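Local coordinates for protein phosphonopyruvate hydrolase (Variovorax sp., PDB 2HJP) that hydrolyses phosphonopyruvate to pyruvate and phosphate, cleaving its phosphorus–carbon bond with the help of a divalent metal ion, at residues A[58-63]-A[97-102]; A[139-144]-A[150-155]; A[210-215]-A[221-226]. One frame throughout, in Å; residues are numbered along the deposited sequence.

In the fold
Followed from the N terminus, the three contacts come in series, none nested in another and none crossing, and all lie in the eight-stranded parallel barrel. Contact 1 closes a loop of 33 residues, joining the start of helix 60-71 to the end of helix 89-102, with strand 78-81 between them in the chain. Contact 2 closes a turn of five residues, laying helix 131-144 on strand 151-156, the fifth of the barrel. Contact 3 reverses the order, joining the end of strand 208-210, the seventh, and the loop after it to helix 220-224 and the turn that ends it. Contacts 1 and 2 touch, for P97 packs on A144 and E100 on F150; contact 3 touches neither, though its nearest atoms come within about 6 Å of contact 2.

Contact 1: A[58-63]-A[97-102]; sequences LSMSTH and PQYEAA
Y99, in helix 89-102 on the outside of the barrel, carries the contact with the first turn of helix 60-71, where it meets H63 and M60. Its OH lies 2.6 Å from H63 ND1, in a short hydrogen bond of 162° whose donor may be either atom. The hydroxyl comes in at the edge of the imidazole, near its plane. The two rings meet rim to rim, planes at 40° and centroids 5.5 Å apart, and neither covers the other's face. With CG anti to the backbone N (chi1 179°), H63 swings its ring across to the phenol even though its backbone is 9.6 Å from that of Y99, CA to CA.

In a TIM barrel of this superfamily such helices flank the strands that carry the active site, and H63 is placed accordingly: its NE2 is hydrogen-bonded to the carbonyl O of G41, a substrate-binding residue, while its side chain lies about 4 Å from that of D81, a magnesium ligand, at the nearest atoms. Both ring nitrogens are thus held, and the imidazole's rotation is fixed from two directions. A phenylalanine in place of Y99 would probably leave H63 ND1 without its mate, with a single hydrogen bond, at NE2, to set the turn of its ring.

M60 packs on the same phenol, its CG 3.9 Å from Y99 OH; its SD, 4.5 Å from Y99 CE2, makes the apolar part, while F86 touches both side chains. At the helix start S59 is the N-cap, its OG accepting a weak bond from T62 N.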
loop_
_atom_site.group_PDB
_atom_site.type_symbol
_atom_site.label_atom_id
_atom_site.label_comp_id
_atom_site.label_asym_id
_atom_site.label_seq_id
_atom_site.Cartn_x
_atom_site.Cartn_y
_atom_site.Cartn_z
ATOM N N LEU A 58 13.838 -2.881 3.200
ATOM C CA LEU A 58 12.606 -2.862 2.433
ATOM C C LEU A 58 11.419 -3.114 3.342
ATOM O O LEU A 58 11.477 -3.984 4.204
ATOM C CB LEU A 58 12.682 -3.968 1.380
ATOM C CG LEU A 58 11.571 -3.967 0.355
ATOM C CD1 LEU A 58 11.791 -2.846 -0.725
ATOM C CD2 LEU A 58 11.560 -5.354 -0.231
ATOM N N SER A 59 10.355 -2.341 3.198
ATOM C CA SER A 59 9.170 -2.552 4.017
ATOM C C SER A 59 8.593 -3.999 3.941
ATOM O O SER A 59 8.576 -4.613 2.903
ATOM C CB SER A 59 8.115 -1.551 3.556
ATOM O OG SER A 59 6.789 -2.005 3.785
ATOM N N MET A 60 8.105 -4.536 5.041
ATOM C CA MET A 60 7.532 -5.879 4.987
ATOM C C MET A 60 6.269 -5.874 4.095
ATOM O O MET A 60 5.969 -6.835 3.441
ATOM C CB MET A 60 7.093 -6.360 6.364
ATOM C CG MET A 60 6.608 -7.727 6.252
ATOM S SD MET A 60 5.021 -7.830 6.915
ATOM C CE MET A 60 5.598 -8.517 8.357
ATOM N N SER A 61 5.511 -4.780 4.166
ATOM C CA SER A 61 4.308 -4.639 3.350
ATOM C C SER A 61 4.621 -4.726 1.810
ATOM O O SER A 61 3.886 -5.344 1.000
ATOM C CB SER A 61 3.674 -3.305 3.740
ATOM O OG SER A 61 2.559 -3.086 2.946
ATOM N N THR A 62 5.741 -4.157 1.405
ATOM C CA THR A 62 6.080 -4.191 0.010
ATOM C C THR A 62 6.285 -5.665 -0.386
ATOM O O THR A 62 5.783 -6.106 -1.426
ATOM C CB THR A 62 7.330 -3.368 -0.270
ATOM O OG1 THR A 62 7.013 -1.976 -0.061
ATOM C CG2 THR A 62 7.814 -3.566 -1.695
ATOM N N HIS A 63 6.952 -6.421 0.470
ATOM C CA HIS A 63 7.186 -7.797 0.139
ATOM C C HIS A 63 5.889 -8.663 0.182
ATOM O O HIS A 63 5.563 -9.418 -0.786
ATOM C CB HIS A 63 8.290 -8.353 1.061
ATOM C CG HIS A 63 8.603 -9.806 0.810
ATOM N ND1 HIS A 63 7.984 -10.838 1.478
ATOM C CD2 HIS A 63 9.446 -10.385 -0.084
ATOM C CE1 HIS A 63 8.415 -11.997 1.014
ATOM N NE2 HIS A 63 9.304 -11.757 0.058
ATOM N N PRO A 97 0.042 -15.853 9.120
ATOM C CA PRO A 97 -1.296 -15.970 8.550
ATOM C C PRO A 97 -1.459 -14.944 7.384
ATOM O O PRO A 97 -2.215 -15.189 6.469
ATOM C CB PRO A 97 -2.236 -15.661 9.756
ATOM C CG PRO A 97 -1.387 -15.974 10.962
ATOM C CD PRO A 97 0.023 -15.563 10.557
ATOM N N GLN A 98 -0.760 -13.812 7.430
ATOM C CA GLN A 98 -0.860 -12.870 6.299
ATOM C C GLN A 98 -0.219 -13.405 5.028
ATOM O O GLN A 98 -0.803 -13.278 3.960
ATOM C CB GLN A 98 -0.251 -11.525 6.634
ATOM C CG GLN A 98 -1.083 -10.791 7.649
ATOM C CD GLN A 98 -0.389 -9.528 8.094
ATOM O OE1 GLN A 98 0.288 -9.480 9.158
ATOM N NE2 GLN A 98 -0.512 -8.509 7.288
ATOM N N TYR A 99 0.936 -14.040 5.166
ATOM C CA TYR A 99 1.623 -14.659 4.005
ATOM C C TYR A 99 0.776 -15.837 3.468
ATOM O O TYR A 99 0.557 -15.964 2.263
ATOM C CB TYR A 99 3.014 -15.097 4.392
ATOM C CG TYR A 99 3.982 -13.979 4.222
ATOM C CD1 TYR A 99 4.582 -13.741 2.977
ATOM C CD2 TYR A 99 4.234 -13.072 5.283
ATOM C CE1 TYR A 99 5.411 -12.592 2.775
ATOM C CE2 TYR A 99 5.077 -11.925 5.084
ATOM C CZ TYR A 99 5.668 -11.697 3.835
ATOM O OH TYR A 99 6.604 -10.655 3.726
ATOM N N GLU A 100 0.229 -16.648 4.377
ATOM C CA GLU A 100 -0.667 -17.749 3.963
ATOM C C GLU A 100 -1.888 -17.198 3.226
ATOM O O GLU A 100 -2.214 -17.622 2.103
ATOM C CB GLU A 100 -1.142 -18.556 5.181
ATOM C CG GLU A 100 -1.951 -19.804 4.767
ATOM C CD GLU A 100 -2.265 -20.704 5.966
ATOM O OE1 GLU A 100 -2.066 -20.262 7.114
ATOM O OE2 GLU A 100 -2.727 -21.842 5.774
ATOM N N ALA A 101 -2.525 -16.190 3.816
ATOM C CA ALA A 101 -3.682 -15.595 3.172
ATOM C C ALA A 101 -3.299 -14.948 1.838
ATOM O O ALA A 101 -4.159 -14.921 0.931
ATOM C CB ALA A 101 -4.344 -14.563 4.091
ATOM N N ALA A 102 -2.057 -14.451 1.703
ATOM C CA ALA A 102 -1.594 -13.847 0.420
ATOM C C ALA A 102 -1.452 -14.938 -0.697
ATOM O O ALA A 102 -1.361 -14.624 -1.900
ATOM C CB ALA A 102 -0.233 -13.100 0.623
#

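Contact 2: A[139-144]-A[150-155]; sequences AAATAA and FVVIAR. With PPR (phosphonopyruvate), chain G.
One short strand serves two quite different partners: near its start V152 packs against A141 and T142 of a helix, while at its far end R155 grips the bound phosphonopyruvate. The apolar half is small. The two methyls of V152 divide their partners, CG1 lying 4.1 Å from A141 CB and CG2 3.9 Å from T142 CG2. T142 comes in roughly perpendicular to V152, methyl against methyl. The torsion of V152 accounts for the division: CG1 stands anti to the backbone N (chi1 173°) and CG2 anti to the carbonyl carbon, which sets one branch before each helix residue.

R155 reaches the ligand with a chain extended from CG to NE. Its guanidinium donates two hydrogen bonds to PPR O1P, a phosphonate oxygen, from NH1 at 3.1 Å and from NH2 at 3.0 Å, so that one oxygen is shared by both ends of the fork. NH1 also makes a weak bond to PPR O2, 2.7 Å long but bent to 117°; this oxygen lies at the guanidinium edge, near its plane. The paired grip and a salt bridge from NE to E157 together limit the rotation of the group. W40, S42, F44, H186 and R188 bind the same ligand; the two arginines, R155 and R188, lie close together and would probably balance its negative charge.

Helix 131-144 thus covers the outer side of strand 151-156, A141 also touching V92 and V96 of helix 89-102, while the strand itself pairs through its backbone with strand 106-110 and V152 also rests on I138.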
loop_
_atom_site.group_PDB
_atom_site.type_symbol
_atom_site.label_atom_id
_atom_site.label_comp_id
_atom_site.label_asym_id
_atom_site.label_seq_id
_atom_site.Cartn_x
_atom_site.Cartn_y
_atom_site.Cartn_z
ATOM N N ALA A 139 7.816 -22.691 16.214
ATOM C CA ALA A 139 6.577 -23.243 16.806
ATOM C C ALA A 139 5.432 -22.221 16.635
ATOM O O ALA A 139 4.283 -22.606 16.377
ATOM C CB ALA A 139 6.789 -23.581 18.318
ATOM N N ALA A 140 5.741 -20.921 16.795
ATOM C CA ALA A 140 4.709 -19.867 16.580
ATOM C C ALA A 140 4.220 -19.901 15.112
ATOM O O ALA A 140 3.012 -19.693 14.851
ATOM C CB ALA A 140 5.276 -18.447 16.901
ATOM N N ALA A 141 5.141 -20.131 14.161
ATOM C CA ALA A 141 4.772 -20.159 12.771
ATOM C C ALA A 141 3.886 -21.341 12.486
ATOM O O ALA A 141 2.862 -21.184 11.795
ATOM C CB ALA A 141 6.023 -20.207 11.844
ATOM N N THR A 142 4.274 -22.533 12.976
ATOM C CA THR A 142 3.429 -23.694 12.735
ATOM C C THR A 142 2.102 -23.619 13.476
ATOM O O THR A 142 1.108 -24.162 13.002
ATOM C CB THR A 142 4.115 -25.054 13.060
ATOM O OG1 THR A 142 4.466 -25.102 14.463
ATOM C CG2 THR A 142 5.366 -25.248 12.137
ATOM N N ALA A 143 2.083 -22.969 14.637
ATOM C CA ALA A 143 0.815 -22.776 15.396
ATOM C C ALA A 143 -0.110 -21.784 14.620
ATOM O O ALA A 143 -1.341 -21.937 14.582
ATOM C CB ALA A 143 1.114 -22.155 16.818
ATOM N N ALA A 144 0.484 -20.761 14.017
ATOM C CA ALA A 144 -0.291 -19.733 13.314
ATOM C C ALA A 144 -0.886 -20.127 11.951
ATOM O O ALA A 144 -1.885 -19.549 11.530
ATOM C CB ALA A 144 0.577 -18.452 13.158
ATOM N N PHE A 150 0.557 -26.038 4.465
ATOM C CA PHE A 150 1.436 -24.869 4.291
ATOM C C PHE A 150 2.759 -25.274 4.962
ATOM O O PHE A 150 2.738 -25.794 6.053
ATOM C CB PHE A 150 0.847 -23.695 5.055
ATOM C CG PHE A 150 1.711 -22.454 5.063
ATOM C CD1 PHE A 150 1.589 -21.482 4.032
ATOM C CD2 PHE A 150 2.544 -22.179 6.150
ATOM C CE1 PHE A 150 2.288 -20.246 4.110
ATOM C CE2 PHE A 150 3.236 -20.954 6.229
ATOM C CZ PHE A 150 3.099 -19.994 5.205
ATOM N N VAL A 151 3.881 -24.941 4.342
ATOM C CA VAL A 151 5.192 -25.378 4.769
ATOM C C VAL A 151 6.057 -24.368 5.471
ATOM O O VAL A 151 6.262 -23.281 4.958
ATOM C CB VAL A 151 5.948 -25.894 3.483
ATOM C CG1 VAL A 151 7.370 -26.239 3.770
ATOM C CG2 VAL A 151 5.166 -27.066 2.920
ATOM N N VAL A 152 6.613 -24.752 6.620
ATOM C CA VAL A 152 7.481 -23.848 7.333
ATOM C C VAL A 152 8.913 -24.358 7.254
ATOM O O VAL A 152 9.238 -25.434 7.759
ATOM C CB VAL A 152 7.028 -23.762 8.787
ATOM C CG1 VAL A 152 8.049 -22.952 9.608
ATOM C CG2 VAL A 152 5.600 -23.218 8.836
ATOM N N ILE A 153 9.767 -23.551 6.637
ATOM C CA ILE A 153 11.164 -23.873 6.394
ATOM C C ILE A 153 12.046 -23.031 7.259
ATOM O O ILE A 153 11.960 -21.803 7.244
ATOM C CB ILE A 153 11.524 -23.615 4.879
ATOM C CG1 ILE A 153 10.565 -24.440 3.983
ATOM C CG2 ILE A 153 13.006 -24.031 4.539
ATOM C CD1 ILE A 153 10.544 -24.026 2.514
ATOM N N ALA A 154 12.904 -23.707 8.037
ATOM C CA ALA A 154 13.824 -22.998 8.900
ATOM C C ALA A 154 15.187 -22.948 8.211
ATOM O O ALA A 154 15.771 -23.975 7.813
ATOM C CB ALA A 154 13.957 -23.731 10.235
ATOM N N ARG A 155 15.716 -21.752 8.147
ATOM C CA ARG A 155 17.012 -21.558 7.556
ATOM C C ARG A 155 18.076 -21.398 8.614
ATOM O O ARG A 155 17.981 -20.543 9.511
ATOM C CB ARG A 155 16.941 -20.366 6.604
ATOM C CG ARG A 155 18.287 -19.793 6.200
ATOM C CD ARG A 155 18.113 -18.696 5.100
ATOM N NE ARG A 155 19.289 -17.829 5.035
ATOM C CZ ARG A 155 19.566 -16.946 4.070
ATOM N NH1 ARG A 155 18.751 -16.815 3.040
ATOM N NH2 ARG A 155 20.640 -16.150 4.166
HETATM C C1 PPR G . 17.140 -14.368 -0.881
HETATM O O1 PPR G . 17.092 -14.755 -2.121
HETATM O "O2'" PPR G . 16.664 -13.347 -0.463
HETATM C C2 PPR G . 17.840 -15.327 0.034
HETATM C C3 PPR G . 18.890 -16.152 -0.250
HETATM O O2 PPR G . 17.341 -15.319 1.270
HETATM P P PPR G . 20.458 -15.177 -0.058
HETATM O O1P PPR G . 20.485 -14.799 1.450
HETATM O O2P PPR G . 20.329 -13.959 -1.012
HETATM O O3P PPR G . 21.521 -16.121 -0.370
#

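Contact 3: A[210-215]-A[221-226]; sequences LVPTAY and ADIAAL
Apolar contacts alone join L210 and P212, at the end of strand 208-210 and in the loop beyond it, to I223 of the short helix that follows and L226 just beyond it. L210 carries most of them with one branch: its CD1 lies 4.1 Å from I223 CG1 and 4.2 Å from L226 CD1, a methyl that serves two partners. L210 and I223 lie alongside each other, pointing opposite ways, whereas L226 meets L210 nearly at right angles. I223 has its CG1 anti to the carbonyl carbon (chi1 -72°), and from there CD1 reaches 4.5 Å from P212 CG, a looser contact with that ring carbon. Within its own segment, P212 CA rests on one face of the Y215 ring, nearer its rim than its centre.

This is the seventh strand-to-helix connection of the barrel: the chain leaves strand 208-210 at the end near the active site, turns through the loop and returns along the short helix 220-224. The side chain of P212 is about 9 Å from the bound phosphonopyruvate at the nearest atoms, which puts this loop near the substrate pocket. I223 is held further by V229 and V232 of the eighth strand, and L226 by L196 of helix 193-201.

Among the backbone bonds, L226 N reaches I223 O at 2.8 Å, while that from Y215 N to P212 O is weak; L210 is hydrogen-bonded through its backbone to I231 and I233 of the eighth strand.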
loop_
_atom_site.group_PDB
_atom_site.type_symbol
_atom_site.label_atom_id
_atom_site.label_comp_id
_atom_site.label_asym_id
_atom_site.label_seq_id
_atom_site.Cartn_x
_atom_site.Cartn_y
_atom_site.Cartn_z
ATOM N N LEU A 210 18.598 -26.449 -0.457
ATOM C CA LEU A 210 19.857 -25.789 -0.838
ATOM C C LEU A 210 19.628 -24.561 -1.751
ATOM O O LEU A 210 18.696 -24.545 -2.608
ATOM C CB LEU A 210 20.775 -26.787 -1.603
ATOM C CG LEU A 210 21.141 -28.113 -0.907
ATOM C CD1 LEU A 210 22.075 -28.998 -1.723
ATOM C CD2 LEU A 210 21.837 -27.712 0.430
ATOM N N VAL A 211 20.468 -23.553 -1.602
ATOM C CA VAL A 211 20.439 -22.350 -2.461
ATOM C C VAL A 211 21.906 -22.291 -2.909
ATOM O O VAL A 211 22.738 -21.629 -2.276
ATOM C CB VAL A 211 20.087 -21.103 -1.621
ATOM C CG1 VAL A 211 19.961 -19.832 -2.546
ATOM C CG2 VAL A 211 18.829 -21.395 -0.781
ATOM N N PRO A 212 22.246 -23.013 -3.971
ATOM C CA PRO A 212 23.600 -23.122 -4.537
ATOM C C PRO A 212 24.187 -21.949 -5.287
ATOM O O PRO A 212 25.111 -22.138 -6.046
ATOM C CB PRO A 212 23.491 -24.343 -5.440
ATOM C CG PRO A 212 22.088 -24.191 -6.022
ATOM C CD PRO A 212 21.255 -23.719 -4.828
ATOM N N THR A 213 23.646 -20.745 -5.049
ATOM C CA THR A 213 24.077 -19.529 -5.734
ATOM C C THR A 213 25.552 -19.289 -5.745
ATOM O O THR A 213 26.080 -18.947 -6.806
ATOM C CB THR A 213 23.408 -18.290 -5.108
ATOM O OG1 THR A 213 22.007 -18.490 -5.167
ATOM C CG2 THR A 213 23.794 -16.985 -5.842
ATOM N N ALA A 214 26.211 -19.489 -4.592
ATOM C CA ALA A 214 27.645 -19.251 -4.461
ATOM C C ALA A 214 28.506 -20.411 -4.965
ATOM O O ALA A 214 29.695 -20.242 -5.246
ATOM C CB ALA A 214 27.986 -18.956 -3.019
ATOM N N TYR A 215 27.908 -21.596 -5.073
ATOM C CA TYR A 215 28.653 -22.771 -5.529
ATOM C C TYR A 215 27.862 -23.366 -6.697
ATOM O O TYR A 215 27.331 -24.492 -6.605
ATOM C CB TYR A 215 28.842 -23.754 -4.305
ATOM C CG TYR A 215 27.626 -24.008 -3.361
ATOM C CD1 TYR A 215 27.159 -23.042 -2.460
ATOM C CD2 TYR A 215 26.915 -25.218 -3.446
ATOM C CE1 TYR A 215 25.973 -23.276 -1.674
ATOM C CE2 TYR A 215 25.792 -25.465 -2.709
ATOM C CZ TYR A 215 25.296 -24.493 -1.826
ATOM O OH TYR A 215 24.072 -24.794 -1.212
ATOM N N ALA A 221 21.834 -32.586 -11.132
ATOM C CA ALA A 221 22.119 -34.029 -11.136
ATOM C C ALA A 221 22.959 -34.304 -9.881
ATOM O O ALA A 221 22.783 -35.339 -9.223
ATOM C CB ALA A 221 22.866 -34.419 -12.428
ATOM N N ASP A 222 23.853 -33.384 -9.525
ATOM C CA ASP A 222 24.620 -33.620 -8.326
ATOM C C ASP A 222 23.665 -33.585 -7.093
ATOM O O ASP A 222 23.826 -34.350 -6.147
ATOM C CB ASP A 222 25.705 -32.557 -8.121
ATOM C CG ASP A 222 26.791 -32.624 -9.168
ATOM O OD1 ASP A 222 26.980 -33.718 -9.733
ATOM O OD2 ASP A 222 27.423 -31.581 -9.406
ATOM N N ILE A 223 22.696 -32.664 -7.105
ATOM C CA ILE A 223 21.796 -32.538 -5.959
ATOM C C ILE A 223 20.835 -33.714 -5.910
ATOM O O ILE A 223 20.523 -34.168 -4.857
ATOM C CB ILE A 223 21.031 -31.195 -6.006
ATOM C CG1 ILE A 223 22.054 -30.070 -5.675
ATOM C CG2 ILE A 223 19.930 -31.112 -4.901
ATOM C CD1 ILE A 223 21.603 -28.660 -6.052
ATOM N N ALA A 224 20.357 -34.184 -7.046
ATOM C CA ALA A 224 19.441 -35.344 -7.074
ATOM C C ALA A 224 20.090 -36.541 -6.358
ATOM O O ALA A 224 19.388 -37.326 -5.746
ATOM C CB ALA A 224 19.100 -35.761 -8.524
ATOM N N ALA A 225 21.420 -36.640 -6.448
ATOM C CA ALA A 225 22.203 -37.701 -5.840
ATOM C C ALA A 225 22.199 -37.611 -4.294
ATOM O O ALA A 225 22.667 -38.521 -3.618
ATOM C CB ALA A 225 23.635 -37.621 -6.339
ATOM N N LEU A 226 21.712 -36.488 -3.760
ATOM C CA LEU A 226 21.649 -36.263 -2.324
ATOM C C LEU A 226 20.172 -36.527 -1.971
ATOM O O LEU A 226 19.281 -35.616 -2.059
ATOM C CB LEU A 226 22.078 -34.797 -2.025
ATOM C CG LEU A 226 23.414 -34.333 -2.670
ATOM C CD1 LEU A 226 23.670 -32.805 -2.457
ATOM C CD2 LEU A 226 24.561 -35.157 -2.095
#